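Local coordinates for extracellular solute-binding protein, family 1 (PDB 3QUF) that probably serves as the extracellular binding component of a bacterial solute importer, capturing a ligand whose identity is not established, at residues L104-I115 against K314-N325; S175-Q185 against E253-R263. All coordinates share one frame; numbering follows the deposited sequence. Where two conformers were deposited one is given.

Contact 1: residues L104-I115 against K314-N325. With SO4 (sulfate ion), chain D.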
loop_
_atom_site.group_PDB
_atom_site.type_symbol
_atom_site.label_atom_id
_atom_site.label_comp_id
_atom_site.label_asym_id
_atom_site.label_seq_id
_atom_site.Cartn_x
_atom_site.Cartn_y
_atom_site.Cartn_z
ATOM N N LEU A 104 14.071 -18.169 4.409
ATOM C CA LEU A 104 15.520 -18.015 4.514
ATOM C C LEU A 104 15.884 -16.593 4.897
ATOM O O LEU A 104 15.370 -15.663 4.335
ATOM C CB LEU A 104 16.166 -18.323 3.171
ATOM C CG LEU A 104 17.703 -18.285 3.077
ATOM C CD1 LEU A 104 18.299 -19.400 3.897
ATOM C CD2 LEU A 104 18.118 -18.429 1.564
ATOM N N ASP A 105 16.802 -16.444 5.855
ATOM C CA ASP A 105 17.420 -15.126 6.122
ATOM C C ASP A 105 18.281 -14.690 4.950
ATOM O O ASP A 105 19.333 -15.333 4.664
ATOM C CB ASP A 105 18.268 -15.288 7.393
ATOM C CG ASP A 105 19.015 -14.016 7.780
ATOM O OD1 ASP A 105 18.888 -12.990 7.101
ATOM O OD2 ASP A 105 19.746 -14.082 8.814
ATOM N N ILE A 106 17.849 -13.637 4.262
ATOM C CA ILE A 106 18.529 -13.101 3.086
ATOM C C ILE A 106 19.203 -11.766 3.385
ATOM O O ILE A 106 19.645 -11.042 2.476
ATOM C CB ILE A 106 17.598 -13.088 1.863
ATOM C CG1 ILE A 106 16.337 -12.263 2.139
ATOM C CG2 ILE A 106 17.277 -14.559 1.440
ATOM C CD1 ILE A 106 15.494 -12.038 0.860
ATOM N N SER A 107 19.383 -11.484 4.677
ATOM C CA SER A 107 20.080 -10.261 5.101
ATOM C C SER A 107 21.422 -10.139 4.367
ATOM O O SER A 107 22.179 -11.096 4.288
ATOM C CB SER A 107 20.351 -10.282 6.602
ATOM O OG SER A 107 19.166 -10.424 7.348
ATOM N N GLY A 108 21.687 -8.948 3.864
ATOM C CA GLY A 108 23.000 -8.614 3.290
ATOM C C GLY A 108 23.246 -9.118 1.876
ATOM O O GLY A 108 24.338 -8.929 1.337
ATOM N N GLU A 109 22.283 -9.843 1.305
ATOM C CA GLU A 109 22.523 -10.416 -0.013
ATOM C C GLU A 109 22.659 -9.297 -1.054
ATOM O O GLU A 109 21.970 -8.263 -1.000
ATOM C CB GLU A 109 21.412 -11.377 -0.427
ATOM C CG GLU A 109 21.420 -12.691 0.325
ATOM C CD GLU A 109 22.515 -13.686 -0.083
ATOM O OE1 GLU A 109 23.178 -13.488 -1.126
ATOM O OE2 GLU A 109 22.680 -14.714 0.625
ATOM N N ASP A 110 23.571 -9.497 -1.998
ATOM C CA ASP A 110 23.840 -8.464 -3.005
ATOM C C ASP A 110 22.627 -8.187 -3.897
ATOM O O ASP A 110 22.482 -7.081 -4.432
ATOM C CB ASP A 110 25.031 -8.876 -3.893
ATOM C CG ASP A 110 26.350 -8.829 -3.181
ATOM O OD1 ASP A 110 26.481 -8.189 -2.107
ATOM O OD2 ASP A 110 27.296 -9.420 -3.745
ATOM N N PHE A 111 21.750 -9.172 -4.088
ATOM C CA PHE A 111 20.571 -8.976 -4.901
ATOM C C PHE A 111 19.533 -8.002 -4.310
ATOM O O PHE A 111 18.591 -7.585 -4.990
ATOM C CB PHE A 111 19.924 -10.323 -5.310
ATOM C CG PHE A 111 19.400 -11.177 -4.158
ATOM C CD1 PHE A 111 18.234 -10.857 -3.480
ATOM C CD2 PHE A 111 20.045 -12.349 -3.825
ATOM C CE1 PHE A 111 17.771 -11.643 -2.461
ATOM C CE2 PHE A 111 19.579 -13.146 -2.834
ATOM C CZ PHE A 111 18.439 -12.811 -2.142
ATOM N N LEU A 112 19.723 -7.600 -3.050
ATOM C CA LEU A 112 18.902 -6.580 -2.432
ATOM C C LEU A 112 19.312 -5.162 -2.801
ATOM O O LEU A 112 18.590 -4.226 -2.519
ATOM C CB LEU A 112 18.921 -6.694 -0.920
ATOM C CG LEU A 112 18.560 -8.043 -0.315
ATOM C CD1 LEU A 112 18.803 -7.995 1.197
ATOM C CD2 LEU A 112 17.116 -8.421 -0.672
ATOM N N ASP A 113 20.483 -4.987 -3.420
ATOM C CA ASP A 113 20.987 -3.656 -3.636
ATOM C C ASP A 113 20.076 -2.894 -4.608
ATOM O O ASP A 113 19.486 -3.468 -5.545
ATOM C CB ASP A 113 22.446 -3.698 -4.101
ATOM C CG ASP A 113 23.409 -4.158 -3.007
ATOM O OD1 ASP A 113 23.078 -4.163 -1.800
ATOM O OD2 ASP A 113 24.547 -4.480 -3.370
ATOM N N GLY A 114 19.884 -1.601 -4.330
ATOM C CA GLY A 114 19.085 -0.728 -5.191
ATOM C C GLY A 114 17.699 -0.444 -4.644
ATOM O O GLY A 114 16.984 0.428 -5.144
ATOM N N ILE A 115 17.296 -1.205 -3.617
ATOM C CA ILE A 115 15.999 -1.038 -2.996
ATOM C C ILE A 115 16.197 -0.393 -1.642
ATOM O O ILE A 115 16.959 -0.895 -0.802
ATOM C CB ILE A 115 15.322 -2.422 -2.805
ATOM C CG1 ILE A 115 15.188 -3.144 -4.147
ATOM C CG2 ILE A 115 13.959 -2.292 -2.063
ATOM C CD1 ILE A 115 14.863 -4.613 -4.068
ATOM N N LYS A 314 18.785 -23.358 -3.075
ATOM C CA LYS A 314 18.872 -22.021 -2.538
ATOM C C LYS A 314 19.665 -21.104 -3.456
ATOM O O LYS A 314 19.263 -19.959 -3.714
ATOM C CB LYS A 314 19.453 -22.040 -1.134
ATOM C CG LYS A 314 18.424 -22.597 -0.109
ATOM C CD LYS A 314 18.804 -22.432 1.371
ATOM C CE LYS A 314 20.155 -22.941 1.690
ATOM N NZ LYS A 314 20.692 -22.478 3.061
ATOM N N ALA A 315 20.776 -21.611 -3.955
ATOM C CA ALA A 315 21.621 -20.829 -4.877
ATOM C C ALA A 315 20.850 -20.427 -6.148
ATOM O O ALA A 315 20.920 -19.311 -6.646
ATOM C CB ALA A 315 22.859 -21.621 -5.236
ATOM N N ALA A 316 20.080 -21.359 -6.685
ATOM C CA ALA A 316 19.292 -21.106 -7.877
ATOM C C ALA A 316 18.175 -20.091 -7.583
ATOM O O ALA A 316 17.872 -19.226 -8.418
ATOM C CB ALA A 316 18.694 -22.427 -8.435
ATOM N N ALA A 317 17.528 -20.224 -6.436
ATOM C CA ALA A 317 16.479 -19.292 -6.013
ATOM C C ALA A 317 17.009 -17.873 -5.848
ATOM O O ALA A 317 16.336 -16.898 -6.229
ATOM C CB ALA A 317 15.781 -19.822 -4.735
ATOM N N LYS A 318 18.227 -17.752 -5.329
ATOM C CA LYS A 318 18.869 -16.447 -5.236
ATOM C C LYS A 318 19.077 -15.836 -6.639
ATOM O O LYS A 318 18.961 -14.609 -6.795
ATOM C CB LYS A 318 20.190 -16.532 -4.489
ATOM C CG LYS A 318 19.979 -16.809 -3.004
ATOM C CD LYS A 318 21.310 -16.943 -2.241
ATOM C CE LYS A 318 21.132 -17.259 -0.773
ATOM N NZ LYS A 318 22.452 -17.559 -0.133
ATOM N N LYS A 319 19.407 -16.670 -7.627
ATOM C CA LYS A 319 19.503 -16.159 -9.014
ATOM C C LYS A 319 18.160 -15.646 -9.538
ATOM O O LYS A 319 18.109 -14.670 -10.282
ATOM C CB LYS A 319 20.075 -17.223 -9.953
ATOM C CG LYS A 319 21.558 -17.447 -9.757
ATOM C CD LYS A 319 22.098 -18.408 -10.825
ATOM C CE LYS A 319 23.602 -18.664 -10.689
ATOM N NZ LYS A 319 24.171 -19.225 -11.972
ATOM N N PHE A 320 17.060 -16.283 -9.147
ATOM C CA PHE A 320 15.743 -15.808 -9.515
ATOM C C PHE A 320 15.405 -14.460 -8.865
ATOM O O PHE A 320 14.993 -13.521 -9.549
ATOM C CB PHE A 320 14.669 -16.824 -9.185
ATOM C CG PHE A 320 13.303 -16.399 -9.621
ATOM C CD1 PHE A 320 12.966 -16.342 -10.963
ATOM C CD2 PHE A 320 12.355 -16.022 -8.685
ATOM C CE1 PHE A 320 11.718 -15.926 -11.341
ATOM C CE2 PHE A 320 11.089 -15.648 -9.062
ATOM C CZ PHE A 320 10.758 -15.581 -10.372
ATOM N N LEU A 321 15.710 -14.324 -7.569
ATOM C CA LEU A 321 15.512 -13.029 -6.884
ATOM C C LEU A 321 16.380 -11.947 -7.492
ATOM O O LEU A 321 15.921 -10.815 -7.676
ATOM C CB LEU A 321 15.696 -13.173 -5.372
ATOM C CG LEU A 321 14.395 -13.577 -4.628
ATOM C CD1 LEU A 321 13.878 -14.897 -4.950
ATOM C CD2 LEU A 321 14.609 -13.489 -3.088
ATOM N N ALA A 322 17.597 -12.292 -7.865
ATOM C CA ALA A 322 18.488 -11.350 -8.522
ATOM C C ALA A 322 17.951 -10.898 -9.855
ATOM O O ALA A 322 18.113 -9.735 -10.220
ATOM C CB ALA A 322 19.891 -11.957 -8.684
ATOM N N TYR A 323 17.355 -11.833 -10.611
ATOM C CA TYR A 323 16.732 -11.500 -11.884
ATOM C C TYR A 323 15.534 -10.597 -11.715
ATOM O O TYR A 323 15.312 -9.652 -12.500
ATOM C CB TYR A 323 16.330 -12.790 -12.625
ATOM C CG TYR A 323 15.693 -12.501 -13.968
ATOM C CD1 TYR A 323 16.468 -12.184 -15.063
ATOM C CD2 TYR A 323 14.334 -12.500 -14.115
ATOM C CE1 TYR A 323 15.884 -11.914 -16.287
ATOM C CE2 TYR A 323 13.729 -12.210 -15.347
ATOM C CZ TYR A 323 14.524 -11.913 -16.408
ATOM O OH TYR A 323 13.986 -11.634 -17.644
ATOM N N LEU A 324 14.715 -10.885 -10.718
ATOM C CA LEU A 324 13.557 -10.036 -10.382
ATOM C C LEU A 324 14.022 -8.605 -10.140
ATOM O O LEU A 324 13.447 -7.655 -10.691
ATOM C CB LEU A 324 12.809 -10.543 -9.145
ATOM C CG LEU A 324 11.737 -11.624 -9.312
ATOM C CD1 LEU A 324 11.417 -12.300 -7.959
ATOM C CD2 LEU A 324 10.495 -11.042 -9.905
ATOM N N ASN A 325 15.075 -8.465 -9.354
ATOM C CA ASN A 325 15.737 -7.160 -9.129
ATOM C C ASN A 325 16.843 -6.881 -10.127
ATOM O O ASN A 325 18.008 -6.699 -9.761
ATOM C CB ASN A 325 16.244 -7.029 -7.695
ATOM C CG ASN A 325 16.707 -5.623 -7.372
ATOM O OD1 ASN A 325 16.353 -4.670 -8.074
ATOM N ND2 ASN A 325 17.595 -5.500 -6.414
HETATM S S SO4 D . 21.769 0.245 -2.257
HETATM O O1 SO4 D . 20.706 -0.691 -1.917
HETATM O O2 SO4 D . 22.170 0.966 -1.050
HETATM O O3 SO4 D . 22.920 -0.479 -2.799
HETATM O O4 SO4 D . 21.281 1.205 -3.249
HETATM O O HOH W 1 24.665 -15.636 -1.477
#
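The ring of Phe111 lies against the flank of helix 311-324, one face over the CB of Leu321. This is a CH-pi contact, with Leu321 CB 4.1 Å from the centroid of the Phe111 ring and displaced toward its rim. Leu321 CD2 reaches CE1 of Phe111, while CB of Glu109 covers the opposite face, so the ring is held between its own loop and the helix. Phe111 CB itself packs 3.7 Å from Ala322 CB. With CG set between the backbone N and the carbonyl carbon (chi1 63°), the ring swings toward Leu321 and Lys318, and Lys318 CG is 3.7 Å from Phe111 CE2.

From there Lys318 runs on extended and crosses the bent side chain of Glu109 at about a right angle. Its NZ forms a salt bridge with Glu109 OE2 at 3.0 Å, entering from above the carboxylate plane, and a water joins the same ammonium to Glu109 OE1. Toward the start of the helix, the two methyls of Leu104 rest on the aliphatic parts of Lys314 and Lys318.

At the other end Asn325, the first residue beyond the helix, uses one amide nitrogen twice. ND2 donates to Phe111 O at 2.7 Å, nearly straight at 170°, and to Asp113 O at 2.9 Å. Both acceptors lie close to the amide plane, which fixes the rotation of the group, and Asn325 OD1 is bonded to Ser343 OG. Within the type II turn from Leu112 to Ile115, Gly114 N donates to a sulfate, probably from the crystallisation liquor.

The loop thus crosses one flank of helix 311-324, while Phe320 on the same helix packs against Phe34 and Phe50, and Leu104 bonds through its backbone to Ile305 of strand 295-305.

Contact 2: residues S175-Q185 against E253-R263; sequences STAFLEDFNTQ and EFVSGNLGVMR
Leu259 sends its side chain across to segment 175-185, and its course shows how one methyl packs beside a short parallel pairing. CB leaves on the same face of the sheet as Thr176. CG anti to the backbone N, together with chi2 near 59°, brings CD1 over the partner strand, and CD1 does the touching: it lies 3.4 Å from Thr176 O, 3.8 Å from Thr176 CG2 and 3.8 Å from Leu179 CG. Leu179 then extends its CD1 to the CG of Glu253, in the last turn of helix 247-255.

The backbones run parallel beside this methyl. Thr176 N donates to Asn258 O, and Gly260 N returns a bond to Thr176 O at 2.9 Å, nearly straight at 167°; a weaker one joins Val261 N to Ala177 O. Gly260 sits where the chain turns a corner and, having no side chain, lets the backbones come close, its CA 3.4 Å from Ala177 O. Water also bridges Thr176 OG1 and Asn258 O, and the hydroxyl is bonded to Lys241 NZ, its main polar partner.

On the face bearing Phe178 and Val261, the Phe178 ring turns its edge to the backbone, CD1 lying 3.3 Å from Val261 O. That buried carbonyl has no hydrogen-bonding partner in the model, although Phe178 CA also approaches it in a CA-H...O contact. Past the pairing, one water bridges Leu179 O and Arg263 N. Another joins Gln185 OE1 to Arg263 NH2, with the amide and guanidinium planes almost perpendicular and Arg263 NE bonded to Asn296.

Helix 247-255 ends in a Schellman motif at Gly257 and leads directly into strand 259-264, which lies parallel to strand 176-178 and antiparallel to strand 135-144: a mixed sheet flanked by helices, as in the lobes of solute-binding proteins.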
loop_
_atom_site.group_PDB
_atom_site.type_symbol
_atom_site.label_atom_id
_atom_site.label_comp_id
_atom_site.label_asym_id
_atom_site.label_seq_id
_atom_site.Cartn_x
_atom_site.Cartn_y
_atom_site.Cartn_z
ATOM N N SER A 175 -21.984 21.890 -4.792
ATOM C CA SER A 175 -21.108 20.843 -5.258
ATOM C C SER A 175 -20.724 20.095 -4.007
ATOM O O SER A 175 -20.943 20.583 -2.900
ATOM C CB SER A 175 -19.868 21.451 -5.910
ATOM O OG SER A 175 -19.581 20.828 -7.140
ATOM N N THR A 176 -20.158 18.914 -4.181
ATOM C CA THR A 176 -19.741 18.074 -3.066
ATOM C C THR A 176 -18.221 18.092 -3.044
ATOM O O THR A 176 -17.602 17.810 -4.060
ATOM C CB THR A 176 -20.271 16.659 -3.283
ATOM O OG1 THR A 176 -21.713 16.721 -3.342
ATOM C CG2 THR A 176 -19.840 15.734 -2.183
ATOM N N ALA A 177 -17.636 18.438 -1.891
ATOM C CA ALA A 177 -16.190 18.612 -1.816
ATOM C C ALA A 177 -15.466 17.286 -1.947
ATOM O O ALA A 177 -14.495 17.178 -2.698
ATOM C CB ALA A 177 -15.794 19.315 -0.502
ATOM N N PHE A 178 -15.925 16.285 -1.201
ATOM C CA PHE A 178 -15.180 15.047 -1.036
ATOM C C PHE A 178 -16.112 13.901 -0.675
ATOM O O PHE A 178 -17.054 14.051 0.127
ATOM C CB PHE A 178 -14.137 15.250 0.071
ATOM C CG PHE A 178 -13.336 14.025 0.382
ATOM C CD1 PHE A 178 -12.642 13.368 -0.629
ATOM C CD2 PHE A 178 -13.246 13.529 1.680
ATOM C CE1 PHE A 178 -11.885 12.231 -0.343
ATOM C CE2 PHE A 178 -12.496 12.411 1.975
ATOM C CZ PHE A 178 -11.809 11.754 0.958
ATOM N N LEU A 179 -15.866 12.760 -1.310
ATOM C CA LEU A 179 -16.498 11.530 -0.936
ATOM C C LEU A 179 -15.422 10.474 -0.875
ATOM O O LEU A 179 -14.411 10.550 -1.604
ATOM C CB LEU A 179 -17.540 11.112 -1.963
ATOM C CG LEU A 179 -18.767 11.960 -2.138
ATOM C CD1 LEU A 179 -19.565 11.324 -3.278
ATOM C CD2 LEU A 179 -19.593 12.040 -0.847
ATOM N N GLU A 180 -15.639 9.480 -0.028
ATOM C CA GLU A 180 -14.687 8.387 0.098
ATOM C C GLU A 180 -15.351 7.053 0.366
ATOM O O GLU A 180 -16.400 6.999 0.976
ATOM C CB GLU A 180 -13.725 8.709 1.203
ATOM C CG GLU A 180 -12.505 7.824 1.243
ATOM C CD GLU A 180 -11.385 8.418 2.108
ATOM O OE1 GLU A 180 -11.686 9.177 3.052
ATOM O OE2 GLU A 180 -10.234 8.104 1.830
ATOM N N ASP A 181 -14.748 6.007 -0.161
ATOM C CA ASP A 181 -15.175 4.637 0.099
ATOM C C ASP A 181 -14.665 4.220 1.504
ATOM O O ASP A 181 -13.492 4.033 1.668
ATOM C CB ASP A 181 -14.595 3.726 -0.984
ATOM C CG ASP A 181 -14.904 2.253 -0.765
ATOM O OD1 ASP A 181 -15.989 1.919 -0.200
ATOM O OD2 ASP A 181 -14.052 1.422 -1.173
ATOM N N PHE A 182 -15.561 4.183 2.497
ATOM C CA PHE A 182 -15.247 3.707 3.868
ATOM C C PHE A 182 -15.590 2.209 4.120
ATOM O O PHE A 182 -15.473 1.746 5.257
ATOM C CB PHE A 182 -16.019 4.521 4.907
ATOM C CG PHE A 182 -15.833 5.986 4.790
ATOM C CD1 PHE A 182 -14.559 6.519 4.649
ATOM C CD2 PHE A 182 -16.908 6.838 4.858
ATOM C CE1 PHE A 182 -14.374 7.894 4.546
ATOM C CE2 PHE A 182 -16.738 8.215 4.753
ATOM C CZ PHE A 182 -15.473 8.742 4.598
ATOM N N ASN A 183 -15.985 1.473 3.079
ATOM C CA ASN A 183 -16.651 0.159 3.241
ATOM C C ASN A 183 -15.742 -1.024 3.279
ATOM O O ASN A 183 -16.021 -1.988 3.980
ATOM C CB ASN A 183 -17.610 -0.104 2.059
ATOM C CG ASN A 183 -18.819 0.746 2.111
ATOM O OD1 ASN A 183 -19.035 1.473 3.087
ATOM N ND2 ASN A 183 -19.640 0.669 1.069
ATOM N N THR A 184 -14.672 -0.949 2.487
ATOM C CA THR A 184 -13.829 -2.086 2.140
ATOM C C THR A 184 -12.452 -2.049 2.789
ATOM O O THR A 184 -11.762 -3.061 2.851
ATOM C CB THR A 184 -13.558 -2.079 0.634
ATOM O OG1 THR A 184 -13.192 -0.747 0.236
ATOM C CG2 THR A 184 -14.801 -2.530 -0.130
ATOM N N GLN A 185 -12.043 -0.870 3.240
ATOM C CA GLN A 185 -10.738 -0.712 3.833
ATOM C C GLN A 185 -10.698 0.532 4.695
ATOM O O GLN A 185 -11.596 1.386 4.622
ATOM C CB GLN A 185 -9.678 -0.628 2.730
ATOM C CG GLN A 185 -9.954 0.494 1.777
ATOM C CD GLN A 185 -8.960 0.591 0.631
ATOM O OE1 GLN A 185 -8.021 -0.207 0.517
ATOM N NE2 GLN A 185 -9.162 1.579 -0.213
ATOM N N GLU A 253 -19.491 9.909 -9.302
ATOM C CA GLU A 253 -19.718 11.311 -8.953
ATOM C C GLU A 253 -18.610 12.234 -9.472
ATOM O O GLU A 253 -18.869 13.364 -9.869
ATOM C CB GLU A 253 -19.871 11.492 -7.440
ATOM C CG GLU A 253 -21.168 10.938 -6.873
ATOM C CD GLU A 253 -22.367 11.547 -7.537
ATOM O OE1 GLU A 253 -22.562 12.771 -7.370
ATOM O OE2 GLU A 253 -23.086 10.814 -8.256
ATOM N N PHE A 254 -17.364 11.760 -9.436
ATOM C CA PHE A 254 -16.242 12.559 -9.936
ATOM C C PHE A 254 -16.349 12.805 -11.463
ATOM O O PHE A 254 -16.286 13.945 -11.931
ATOM C CB PHE A 254 -14.924 11.888 -9.556
ATOM C CG PHE A 254 -13.727 12.742 -9.779
ATOM C CD1 PHE A 254 -13.396 13.744 -8.882
ATOM C CD2 PHE A 254 -12.940 12.560 -10.900
ATOM C CE1 PHE A 254 -12.288 14.548 -9.081
ATOM C CE2 PHE A 254 -11.836 13.358 -11.119
ATOM C CZ PHE A 254 -11.497 14.336 -10.209
ATOM N N VAL A 255 -16.505 11.717 -12.205
ATOM C CA VAL A 255 -16.636 11.753 -13.657
ATOM C C VAL A 255 -17.856 12.596 -14.123
ATOM O O VAL A 255 -17.811 13.263 -15.170
ATOM C CB VAL A 255 -16.616 10.286 -14.206
ATOM C CG1 VAL A 255 -17.094 10.220 -15.605
ATOM C CG2 VAL A 255 -15.189 9.736 -14.116
ATOM N N SER A 256 -18.906 12.655 -13.300
ATOM C CA SER A 256 -20.086 13.464 -13.603
ATOM C C SER A 256 -19.928 14.965 -13.329
ATOM O O SER A 256 -20.833 15.748 -13.632
ATOM C CB SER A 256 -21.290 12.946 -12.808
ATOM O OG SER A 256 -21.567 11.608 -13.155
ATOM N N GLY A 257 -18.803 15.373 -12.745
ATOM C CA GLY A 257 -18.543 16.785 -12.501
ATOM C C GLY A 257 -19.153 17.287 -11.224
ATOM O O GLY A 257 -19.251 18.496 -11.017
ATOM N N ASN A 258 -19.543 16.366 -10.338
ATOM C CA ASN A 258 -20.242 16.733 -9.118
ATOM C C ASN A 258 -19.356 16.759 -7.885
ATOM O O ASN A 258 -19.820 17.178 -6.833
ATOM C CB ASN A 258 -21.394 15.762 -8.849
ATOM C CG ASN A 258 -22.482 15.872 -9.854
ATOM O OD1 ASN A 258 -22.679 16.932 -10.448
ATOM N ND2 ASN A 258 -23.209 14.775 -10.060
ATOM N N LEU A 259 -18.094 16.359 -8.035
ATOM C CA LEU A 259 -17.220 16.044 -6.895
ATOM C C LEU A 259 -15.857 16.728 -6.997
ATOM O O LEU A 259 -15.124 16.532 -7.963
ATOM C CB LEU A 259 -17.031 14.528 -6.809
ATOM C CG LEU A 259 -16.231 13.999 -5.613
ATOM C CD1 LEU A 259 -16.958 14.458 -4.302
ATOM C CD2 LEU A 259 -16.035 12.480 -5.654
ATOM N N GLY A 260 -15.508 17.501 -5.970
ATOM C CA GLY A 260 -14.227 18.197 -5.952
ATOM C C GLY A 260 -13.016 17.278 -5.907
ATOM O O GLY A 260 -12.027 17.493 -6.628
ATOM N N VAL A 261 -13.079 16.262 -5.056
ATOM C CA VAL A 261 -11.885 15.470 -4.708
ATOM C C VAL A 261 -12.291 14.054 -4.433
ATOM O O VAL A 261 -13.340 13.811 -3.781
ATOM C CB VAL A 261 -11.262 15.994 -3.411
ATOM C CG1 VAL A 261 -9.984 15.158 -3.055
ATOM C CG2 VAL A 261 -10.978 17.487 -3.498
HETATM N N MSE A 262 -11.482 13.110 -4.909
HETATM C CA MSE A 262 -11.612 11.694 -4.545
HETATM C C MSE A 262 -10.236 11.104 -4.306
HETATM O O MSE A 262 -9.260 11.605 -4.865
HETATM C CB MSE A 262 -12.300 10.943 -5.699
HETATM C CG MSE A 262 -11.406 10.683 -6.891
HETATM SE SE MSE A 262 -12.284 9.550 -8.256
HETATM C CE MSE A 262 -12.343 7.917 -7.384
ATOM N N ARG A 263 -10.176 10.045 -3.499
ATOM C CA ARG A 263 -8.978 9.259 -3.363
ATOM C C ARG A 263 -8.992 8.214 -4.466
ATOM O O ARG A 263 -9.953 7.463 -4.618
ATOM C CB ARG A 263 -8.942 8.624 -1.979
ATOM C CG ARG A 263 -7.721 7.824 -1.687
ATOM C CD ARG A 263 -7.811 6.384 -2.132
ATOM N NE ARG A 263 -6.719 5.555 -1.591
ATOM C CZ ARG A 263 -6.602 4.259 -1.796
ATOM N NH1 ARG A 263 -7.513 3.596 -2.508
ATOM N NH2 ARG A 263 -5.582 3.608 -1.260
HETATM O O HOH W 2 -22.692 16.925 -5.707
HETATM O O HOH W 3 -12.403 9.021 -2.241
HETATM O O HOH W 4 -6.062 0.882 -1.738
#

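Followed from the N terminus, the chain first lays down residues 104-115, the loop after helix 94-100, whose partner in contact 1 arrives 199 residues later. Within that long excursion the chain passes through strand 135-144, and contact 2 then closes a shorter loop, returning from residues 175-185 to 253-263 through mainly helical structure. Contact 2 is therefore nested inside contact 1, without crossing. Their centres are about 42 Å apart, on opposite sides of the chain's centre. Contact 1 ties a loop to helix 311-324; contact 2 adds strand 176-178 to the side of strand 259-264, which itself pairs with 135-144. Strand 295-305, which follows contact 2, pairs with both 86-89 and 135-144 and so connects the two regions.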